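Putative esterase (Sulfolobus solfataricus P2, PDB 2RAU) probably acts as a lipase or esterase of the alpha/beta-hydrolase clan and binds calcium ions. Local coordinates at residues D51-P57 with I146-E151; K83-L89 with N343-L347; I174-G178 with H329-Y333. All blocks are in the same frame, centred on the assembly; numbering follows the deposited sequence.

Contact 1 of 3, residues D51-P57 with I146-E151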
loop_
_atom_site.group_PDB
_atom_site.type_symbol
_atom_site.label_atom_id
_atom_site.label_comp_id
_atom_site.label_asym_id
_atom_site.label_seq_id
_atom_site.Cartn_x
_atom_site.Cartn_y
_atom_site.Cartn_z
ATOM N N ASP A 51 -0.686 -17.986 12.047
ATOM C CA ASP A 51 -0.332 -16.672 12.571
ATOM C C ASP A 51 -1.145 -15.608 11.870
ATOM O O ASP A 51 -2.239 -15.897 11.367
ATOM C CB ASP A 51 1.153 -16.396 12.450
ATOM C CG ASP A 51 1.692 -15.591 13.614
ATOM O OD1 ASP A 51 1.204 -14.470 13.936
ATOM O OD2 ASP A 51 2.646 -16.095 14.217
ATOM N N ALA A 52 -0.616 -14.387 11.867
ATOM C CA ALA A 52 -1.319 -13.259 11.255
ATOM C C ALA A 52 -0.373 -12.109 10.914
ATOM O O ALA A 52 0.334 -11.591 11.786
ATOM C CB ALA A 52 -2.460 -12.776 12.181
ATOM N N VAL A 53 -0.359 -11.739 9.629
ATOM C CA VAL A 53 0.327 -10.555 9.120
ATOM C C VAL A 53 -0.693 -9.691 8.427
ATOM O O VAL A 53 -1.368 -10.177 7.534
ATOM C CB VAL A 53 1.420 -10.913 8.087
ATOM C CG1 VAL A 53 2.124 -9.676 7.676
ATOM C CG2 VAL A 53 2.398 -11.961 8.701
ATOM N N LEU A 54 -0.791 -8.426 8.826
ATOM C CA LEU A 54 -1.652 -7.459 8.151
ATOM C C LEU A 54 -0.751 -6.449 7.426
ATOM O O LEU A 54 0.168 -5.844 8.026
ATOM C CB LEU A 54 -2.583 -6.725 9.134
ATOM C CG LEU A 54 -3.332 -5.471 8.646
ATOM C CD1 LEU A 54 -4.318 -5.877 7.504
ATOM C CD2 LEU A 54 -4.006 -4.766 9.821
ATOM N N ILE A 55 -1.030 -6.254 6.146
ATOM C CA ILE A 55 -0.279 -5.288 5.318
ATOM C C ILE A 55 -1.145 -4.111 4.931
ATOM O O ILE A 55 -2.184 -4.264 4.331
ATOM C CB ILE A 55 0.365 -5.986 4.079
ATOM C CG1 ILE A 55 1.080 -7.286 4.545
ATOM C CG2 ILE A 55 1.339 -4.990 3.330
ATOM C CD1 ILE A 55 1.917 -8.025 3.513
ATOM N N LEU A 56 -0.689 -2.930 5.316
ATOM C CA LEU A 56 -1.339 -1.666 5.042
ATOM C C LEU A 56 -0.843 -1.070 3.719
ATOM O O LEU A 56 0.345 -0.806 3.568
ATOM C CB LEU A 56 -1.068 -0.720 6.206
ATOM C CG LEU A 56 -1.548 -1.119 7.628
ATOM C CD1 LEU A 56 -1.312 -0.010 8.626
ATOM C CD2 LEU A 56 -3.043 -1.593 7.610
ATOM N N PRO A 57 -1.737 -0.901 2.739
ATOM C CA PRO A 57 -1.277 -0.296 1.503
ATOM C C PRO A 57 -0.898 1.164 1.630
ATOM O O PRO A 57 -1.252 1.809 2.594
ATOM C CB PRO A 57 -2.490 -0.413 0.575
ATOM C CG PRO A 57 -3.364 -1.489 1.235
ATOM C CD PRO A 57 -3.156 -1.298 2.671
ATOM N N ILE A 146 -0.553 -9.245 16.387
ATOM C CA ILE A 146 -0.210 -9.528 14.996
ATOM C C ILE A 146 1.081 -8.837 14.519
ATOM O O ILE A 146 1.630 -7.926 15.166
ATOM C CB ILE A 146 -1.393 -9.160 14.058
ATOM C CG1 ILE A 146 -1.558 -7.645 13.959
ATOM C CG2 ILE A 146 -2.775 -9.791 14.493
ATOM C CD1 ILE A 146 -2.622 -7.237 12.953
ATOM N N TYR A 147 1.568 -9.327 13.374
ATOM C CA TYR A 147 2.630 -8.681 12.629
ATOM C C TYR A 147 1.955 -7.662 11.741
ATOM O O TYR A 147 0.983 -7.963 11.057
ATOM C CB TYR A 147 3.419 -9.673 11.800
ATOM C CG TYR A 147 4.166 -10.680 12.604
ATOM C CD1 TYR A 147 5.250 -10.300 13.359
ATOM C CD2 TYR A 147 3.792 -12.007 12.610
ATOM C CE1 TYR A 147 5.938 -11.202 14.099
ATOM C CE2 TYR A 147 4.476 -12.922 13.336
ATOM C CZ TYR A 147 5.566 -12.520 14.094
ATOM O OH TYR A 147 6.292 -13.429 14.843
ATOM N N LEU A 148 2.464 -6.441 11.774
ATOM C CA LEU A 148 1.873 -5.350 11.010
ATOM C C LEU A 148 2.932 -4.792 10.046
ATOM O O LEU A 148 3.994 -4.321 10.460
ATOM C CB LEU A 148 1.405 -4.229 11.937
ATOM C CG LEU A 148 0.677 -3.050 11.289
ATOM C CD1 LEU A 148 -0.566 -3.568 10.615
ATOM C CD2 LEU A 148 0.358 -1.998 12.318
ATOM N N ALA A 149 2.599 -4.820 8.765
ATOM C CA ALA A 149 3.479 -4.343 7.708
ATOM C C ALA A 149 2.804 -3.189 7.047
ATOM O O ALA A 149 1.561 -3.093 7.016
ATOM C CB ALA A 149 3.775 -5.453 6.706
ATOM N N GLY A 150 3.610 -2.318 6.469
ATOM C CA GLY A 150 3.136 -1.133 5.791
ATOM C C GLY A 150 3.989 -0.760 4.595
ATOM O O GLY A 150 5.216 -0.788 4.681
ATOM N N GLU A 151 3.330 -0.440 3.474
ATOM C CA GLU A 151 4.030 0.020 2.265
ATOM C C GLU A 151 3.849 1.507 2.084
ATOM O O GLU A 151 2.736 1.980 1.954
ATOM C CB GLU A 151 3.469 -0.705 1.025
ATOM C CG GLU A 151 3.548 -2.211 1.111
ATOM C CD GLU A 151 3.130 -2.943 -0.154
ATOM O OE1 GLU A 151 2.607 -2.288 -1.109
ATOM O OE2 GLU A 151 3.326 -4.178 -0.199
HETATM O O HOH W 1 5.332 -15.905 14.650
#
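Leu54 and Leu148 both hold CG opposite the backbone N (chi1 167° and -176°), and this shared setting lays the two side chains alongside each other, pointing the same way, with Leu54 CD2 3.7 Å from Leu148 CD1. That same Leu148 methyl also reaches the branch point of Leu56, while CD1 of Ile146 ends against Leu54 CB at 3.9 Å. On this face of the two strands Ile146, Leu54, Leu148 and Leu56 form an aliphatic cluster. On the other face, Val53 CG2 meets Tyr147 CB, and Ile55 CG1 lies 3.9 Å from Ala149 CB.

Between these two layers of side chains the strands run parallel, Val53 beside Tyr147 through Leu56 beside Gly150. Five backbone hydrogen bonds join them; the bond from Ala149 N to Leu54 O, 2.7 Å long, is almost straight (178°). Gly150 offers no side chain beside Leu56, and the strand it belongs to leads into what is probably the nucleophile elbow of an alpha/beta-hydrolase.

At Asp51, where the chain turns a corner, the contact becomes polar. The carboxylate of Asp51 crosses the Tyr147 side chain at about a right angle, OD1 standing 3.7 Å from CE2. A water in the plane of the Tyr147 ring ties the two ends together, 2.7 Å from Tyr147 OH and donating to Asp51 OD2, also at 2.7 Å. OD1 forms a salt bridge with Lys171 and accepts from Ala52 N through its anti lone pair, so both carboxylate oxygens are engaged.

Strand 94-100 pairs in parallel with 52-56 on its far side, as strand 170-176 does with 146-151. Helix 123-141 covers the leucine face, where Ile137 touches Ala52 and Leu54, and Ile130 touches Leu56.

Contact 2 of 3, residues K83-L89 with N343-L347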
loop_
_atom_site.group_PDB
_atom_site.type_symbol
_atom_site.label_atom_id
_atom_site.label_comp_id
_atom_site.label_asym_id
_atom_site.label_seq_id
_atom_site.Cartn_x
_atom_site.Cartn_y
_atom_site.Cartn_z
ATOM N N LYS A 83 6.909 -12.114 -6.699
ATOM C CA LYS A 83 6.969 -10.661 -6.819
ATOM C C LYS A 83 5.949 -9.950 -5.937
ATOM O O LYS A 83 5.782 -8.732 -6.058
ATOM C CB LYS A 83 6.687 -10.230 -8.278
ATOM C CG LYS A 83 7.607 -10.767 -9.320
ATOM C CD LYS A 83 7.184 -10.227 -10.693
ATOM C CE LYS A 83 7.920 -10.808 -11.822
ATOM N NZ LYS A 83 7.384 -10.241 -13.087
ATOM N N SER A 84 5.282 -10.689 -5.036
ATOM C CA SER A 84 4.205 -10.138 -4.226
ATOM C C SER A 84 4.370 -10.568 -2.778
ATOM O O SER A 84 4.301 -11.740 -2.482
ATOM C CB SER A 84 2.862 -10.591 -4.789
ATOM O OG SER A 84 1.844 -10.336 -3.862
ATOM N N ILE A 85 4.624 -9.607 -1.888
ATOM C CA ILE A 85 4.840 -9.929 -0.464
ATOM C C ILE A 85 3.655 -10.723 0.100
ATOM O O ILE A 85 3.858 -11.660 0.876
ATOM C CB ILE A 85 5.209 -8.663 0.384
ATOM C CG1 ILE A 85 5.729 -9.034 1.779
ATOM C CG2 ILE A 85 4.079 -7.656 0.506
ATOM C CD1 ILE A 85 6.788 -10.044 1.815
ATOM N N VAL A 86 2.426 -10.354 -0.271
ATOM C CA VAL A 86 1.230 -11.014 0.243
ATOM C C VAL A 86 1.208 -12.479 -0.155
ATOM O O VAL A 86 1.097 -13.368 0.695
ATOM C CB VAL A 86 -0.087 -10.272 -0.186
ATOM C CG1 VAL A 86 -1.337 -11.151 0.082
ATOM C CG2 VAL A 86 -0.209 -8.919 0.494
ATOM N N LEU A 87 1.345 -12.735 -1.446
ATOM C CA LEU A 87 1.325 -14.099 -1.989
ATOM C C LEU A 87 2.521 -14.958 -1.532
ATOM O O LEU A 87 2.384 -16.128 -1.219
ATOM C CB LEU A 87 1.202 -14.046 -3.499
ATOM C CG LEU A 87 -0.005 -13.278 -4.112
ATOM C CD1 LEU A 87 -0.016 -13.448 -5.624
ATOM C CD2 LEU A 87 -1.388 -13.694 -3.574
ATOM N N TYR A 88 3.687 -14.346 -1.477
ATOM C CA TYR A 88 4.913 -14.987 -1.017
ATOM C C TYR A 88 4.805 -15.447 0.428
ATOM O O TYR A 88 5.147 -16.588 0.756
ATOM C CB TYR A 88 6.091 -13.993 -1.144
ATOM C CG TYR A 88 7.423 -14.633 -0.810
ATOM C CD1 TYR A 88 8.143 -15.330 -1.788
ATOM C CD2 TYR A 88 7.961 -14.578 0.478
ATOM C CE1 TYR A 88 9.360 -15.914 -1.493
ATOM C CE2 TYR A 88 9.189 -15.155 0.748
ATOM C CZ TYR A 88 9.865 -15.817 -0.229
ATOM O OH TYR A 88 11.079 -16.384 0.024
ATOM N N LEU A 89 4.356 -14.554 1.298
ATOM C CA LEU A 89 4.179 -14.950 2.700
ATOM C C LEU A 89 3.082 -16.002 2.851
ATOM O O LEU A 89 3.236 -16.910 3.645
ATOM C CB LEU A 89 3.980 -13.743 3.618
ATOM C CG LEU A 89 5.130 -12.769 3.758
ATOM C CD1 LEU A 89 4.644 -11.640 4.666
ATOM C CD2 LEU A 89 6.392 -13.483 4.288
ATOM N N ASN A 343 11.353 -9.974 -0.106
ATOM C CA ASN A 343 10.367 -10.949 0.357
ATOM C C ASN A 343 10.932 -12.078 1.195
ATOM O O ASN A 343 10.408 -12.333 2.302
ATOM C CB ASN A 343 9.479 -11.436 -0.829
ATOM C CG ASN A 343 8.727 -10.310 -1.510
ATOM O OD1 ASN A 343 8.545 -9.231 -0.934
ATOM N ND2 ASN A 343 8.326 -10.538 -2.759
ATOM N N SER A 344 12.012 -12.722 0.721
ATOM C CA SER A 344 12.705 -13.750 1.494
ATOM C C SER A 344 13.331 -13.200 2.766
ATOM O O SER A 344 13.456 -13.923 3.731
ATOM C CB SER A 344 13.778 -14.423 0.657
ATOM O OG SER A 344 14.786 -13.481 0.263
ATOM N N VAL A 345 13.720 -11.926 2.773
ATOM C CA VAL A 345 14.344 -11.321 3.956
ATOM C C VAL A 345 13.276 -11.065 5.021
ATOM O O VAL A 345 13.501 -11.307 6.209
ATOM C CB VAL A 345 15.111 -9.997 3.597
ATOM C CG1 VAL A 345 15.727 -9.366 4.876
ATOM C CG2 VAL A 345 16.155 -10.278 2.528
ATOM N N VAL A 346 12.090 -10.599 4.608
ATOM C CA VAL A 346 10.976 -10.467 5.542
ATOM C C VAL A 346 10.596 -11.852 6.153
ATOM O O VAL A 346 10.443 -11.991 7.375
ATOM C CB VAL A 346 9.728 -9.820 4.885
ATOM C CG1 VAL A 346 8.511 -9.932 5.860
ATOM C CG2 VAL A 346 9.980 -8.366 4.472
ATOM N N LEU A 347 10.511 -12.888 5.325
ATOM C CA LEU A 347 10.208 -14.234 5.813
ATOM C C LEU A 347 11.242 -14.697 6.836
ATOM O O LEU A 347 10.892 -15.255 7.849
ATOM C CB LEU A 347 10.176 -15.236 4.655
ATOM C CG LEU A 347 9.729 -16.685 4.936
ATOM C CD1 LEU A 347 8.292 -16.687 5.404
ATOM C CD2 LEU A 347 9.938 -17.619 3.702
#
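Tyr88 turns one face of its ring to Asn343, whose CB sits 3.9 Å from the ring centroid and 19° off the normal, a CH-pi contact displaced toward the rim. Ring and amide planes are 38° apart, so the amide does not stack on the ring. Beyond CB, Tyr88 CE2 approaches the backbone O of Asn343 at 3.4 Å, and the phenol oxygen Tyr88 OH runs on to Ser344 CB, also at 3.4 Å.

With CG anti to its carbonyl carbon, Asn343 reaches back toward the start of helix 85-91. Its OD1 packs 3.4 Å from Ile85 CD1, while ND2 donates to the backbone O of Arg82. Ser84 caps this helix start, its OG accepting a weak bond from Leu87 N. These are two of the helices flanking the central sheet of an alpha/beta-hydrolase fold; their local axes cross at -51° and come within 10.1 Å, with no hydrogen bond between the segments.

One turn further along, Leu89 and Leu347 slide past each other in opposite directions, CD2 of the former 3.9 Å from CD1 of the latter. The second Leu347 methyl, CD2, meets Tyr88 CE2 at 3.9 Å. Toward the sheet, Leu89 touches Val96 and Val346 touches Phe300.

Contact 3 of 3, residues I174-G178 with H329-Y333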
loop_
_atom_site.group_PDB
_atom_site.type_symbol
_atom_site.label_atom_id
_atom_site.label_comp_id
_atom_site.label_asym_id
_atom_site.label_seq_id
_atom_site.Cartn_x
_atom_site.Cartn_y
_atom_site.Cartn_z
ATOM N N ILE A 174 6.910 -4.371 10.197
ATOM C CA ILE A 174 7.648 -4.524 8.946
ATOM C C ILE A 174 7.363 -3.297 8.074
ATOM O O ILE A 174 6.261 -3.140 7.544
ATOM C CB ILE A 174 7.214 -5.780 8.179
ATOM C CG1 ILE A 174 7.410 -7.047 9.042
ATOM C CG2 ILE A 174 7.935 -5.869 6.779
ATOM C CD1 ILE A 174 6.522 -8.222 8.605
ATOM N N LEU A 175 8.356 -2.422 7.911
ATOM C CA LEU A 175 8.192 -1.196 7.117
ATOM C C LEU A 175 8.877 -1.364 5.755
ATOM O O LEU A 175 10.089 -1.523 5.671
ATOM C CB LEU A 175 8.752 0.015 7.880
ATOM C CG LEU A 175 8.184 0.215 9.303
ATOM C CD1 LEU A 175 9.014 1.304 10.074
ATOM C CD2 LEU A 175 6.628 0.497 9.230
ATOM N N LEU A 176 8.060 -1.403 4.707
ATOM C CA LEU A 176 8.495 -1.622 3.326
ATOM C C LEU A 176 8.543 -0.252 2.624
ATOM O O LEU A 176 7.562 0.235 2.032
ATOM C CB LEU A 176 7.541 -2.603 2.619
ATOM C CG LEU A 176 7.413 -3.999 3.281
ATOM C CD1 LEU A 176 6.184 -4.736 2.804
ATOM C CD2 LEU A 176 8.668 -4.832 3.081
ATOM N N ASP A 177 9.681 0.392 2.759
ATOM C CA ASP A 177 9.892 1.752 2.248
ATOM C C ASP A 177 8.752 2.677 2.712
ATOM O O ASP A 177 8.076 3.327 1.922
ATOM C CB ASP A 177 10.095 1.741 0.709
ATOM C CG ASP A 177 11.192 2.697 0.229
ATOM O OD1 ASP A 177 12.092 3.058 1.014
ATOM O OD2 ASP A 177 11.145 3.069 -0.981
ATOM N N GLY A 178 8.561 2.764 4.023
ATOM C CA GLY A 178 7.507 3.621 4.520
ATOM C C GLY A 178 7.642 3.944 5.990
ATOM O O GLY A 178 7.911 3.087 6.801
ATOM N N HIS A 329 11.378 3.342 -5.470
ATOM C CA HIS A 329 10.296 3.074 -4.531
ATOM C C HIS A 329 9.492 1.839 -4.870
ATOM O O HIS A 329 9.300 0.926 -4.033
ATOM C CB HIS A 329 9.400 4.323 -4.468
ATOM C CG HIS A 329 8.391 4.311 -3.360
ATOM N ND1 HIS A 329 8.708 3.979 -2.057
ATOM C CD2 HIS A 329 7.086 4.679 -3.351
ATOM C CE1 HIS A 329 7.632 4.118 -1.300
ATOM N NE2 HIS A 329 6.636 4.537 -2.060
ATOM N N LEU A 330 9.002 1.787 -6.105
ATOM C CA LEU A 330 8.142 0.695 -6.500
ATOM C C LEU A 330 8.836 -0.628 -6.657
ATOM O O LEU A 330 8.151 -1.647 -6.648
ATOM C CB LEU A 330 7.347 1.044 -7.735
ATOM C CG LEU A 330 6.402 2.273 -7.663
ATOM C CD1 LEU A 330 5.739 2.510 -9.023
ATOM C CD2 LEU A 330 5.354 2.090 -6.594
ATOM N N ASP A 331 10.158 -0.616 -6.822
ATOM C CA ASP A 331 10.949 -1.883 -6.898
ATOM C C ASP A 331 10.895 -2.686 -5.586
ATOM O O ASP A 331 11.135 -3.888 -5.576
ATOM C CB ASP A 331 12.427 -1.600 -7.235
ATOM C CG ASP A 331 12.613 -1.033 -8.628
ATOM O OD1 ASP A 331 12.128 -1.678 -9.602
ATOM O OD2 ASP A 331 13.265 0.050 -8.722
ATOM N N VAL A 332 10.593 -2.009 -4.486
ATOM C CA VAL A 332 10.419 -2.664 -3.174
ATOM C C VAL A 332 9.265 -3.692 -3.169
ATOM O O VAL A 332 9.316 -4.715 -2.472
ATOM C CB VAL A 332 10.261 -1.595 -2.052
ATOM C CG1 VAL A 332 10.145 -2.277 -0.660
ATOM C CG2 VAL A 332 11.490 -0.624 -2.081
ATOM N N TYR A 333 8.286 -3.459 -4.032
ATOM C CA TYR A 333 7.009 -4.174 -4.085
ATOM C C TYR A 333 6.802 -5.140 -5.245
ATOM O O TYR A 333 5.836 -5.866 -5.271
ATOM C CB TYR A 333 5.863 -3.140 -4.105
ATOM C CG TYR A 333 6.070 -2.024 -3.127
ATOM C CD1 TYR A 333 6.231 -2.287 -1.779
ATOM C CD2 TYR A 333 6.077 -0.709 -3.539
ATOM C CE1 TYR A 333 6.483 -1.255 -0.869
ATOM C CE2 TYR A 333 6.315 0.316 -2.655
ATOM C CZ TYR A 333 6.518 0.033 -1.320
ATOM O OH TYR A 333 6.754 1.057 -0.437
#
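His329 ND1 donates to Asp177 OD2 across 2.8 Å in a nearly straight bond (173°). CG of the histidine lies anti to the backbone N (chi1 -169°), which carries ND1 to the carboxylate. OD2 lies in the imidazole plane, while ND1 approaches 39° out of the carboxylate plane. OD2 also bonds to Ser302 OG, and at the other end of the ring His329 NE2 bonds to Ser152 OG. A second link comes from Tyr333, whose OH donates to the backbone O of Leu176 at 2.7 Å.

Asp177 O also lies in the imidazole plane, 3.3 Å from His329 CE1. Tyr333 CE2 sits over the centre of one imidazole face, and Val332 CB over one face of the Tyr333 ring. Val332 packs against both Leu176 and Asp177: CG2 3.9 Å from Asp177 CB, CG1 4.2 Å from Leu176 CB. A leucine in place of His329 would probably leave the Asp177 carboxylate and the Ser152 hydroxyl without the ring that links them.

Asp177 follows strand 170-176, and His329 lies in the loop after strand 320-324. The unbroken chain of bonds from Asp177 through His329 to Ser152 is consistent with the Ser-His-Asp charge relay of an alpha/beta-hydrolase.

Overall arrangement
All three contacts are largely buried, but they differ in chemistry. Contact 1 rests mainly on backbone bonds and aliphatic side chains inside the central sheet, with one water-bridged polar end; contact 2 joins two helices beside that sheet through apolar and CH-pi packing, without a hydrogen bond between its segments; contact 3, at the end of a strand, relies on side-chain hydrogen bonds. Contacts 1 and 3 share the sheet, since strands 146-151 and 170-176 are neighbours and Gly150 O probably accepts from Leu176 N. Contact 2 meets both: Ile85 packs on Ile55 and Glu151, and Val346 on Ile174 and Leu176. Glu151 packs against Tyr333, bringing the strand end of contact 1 to the probable catalytic loop.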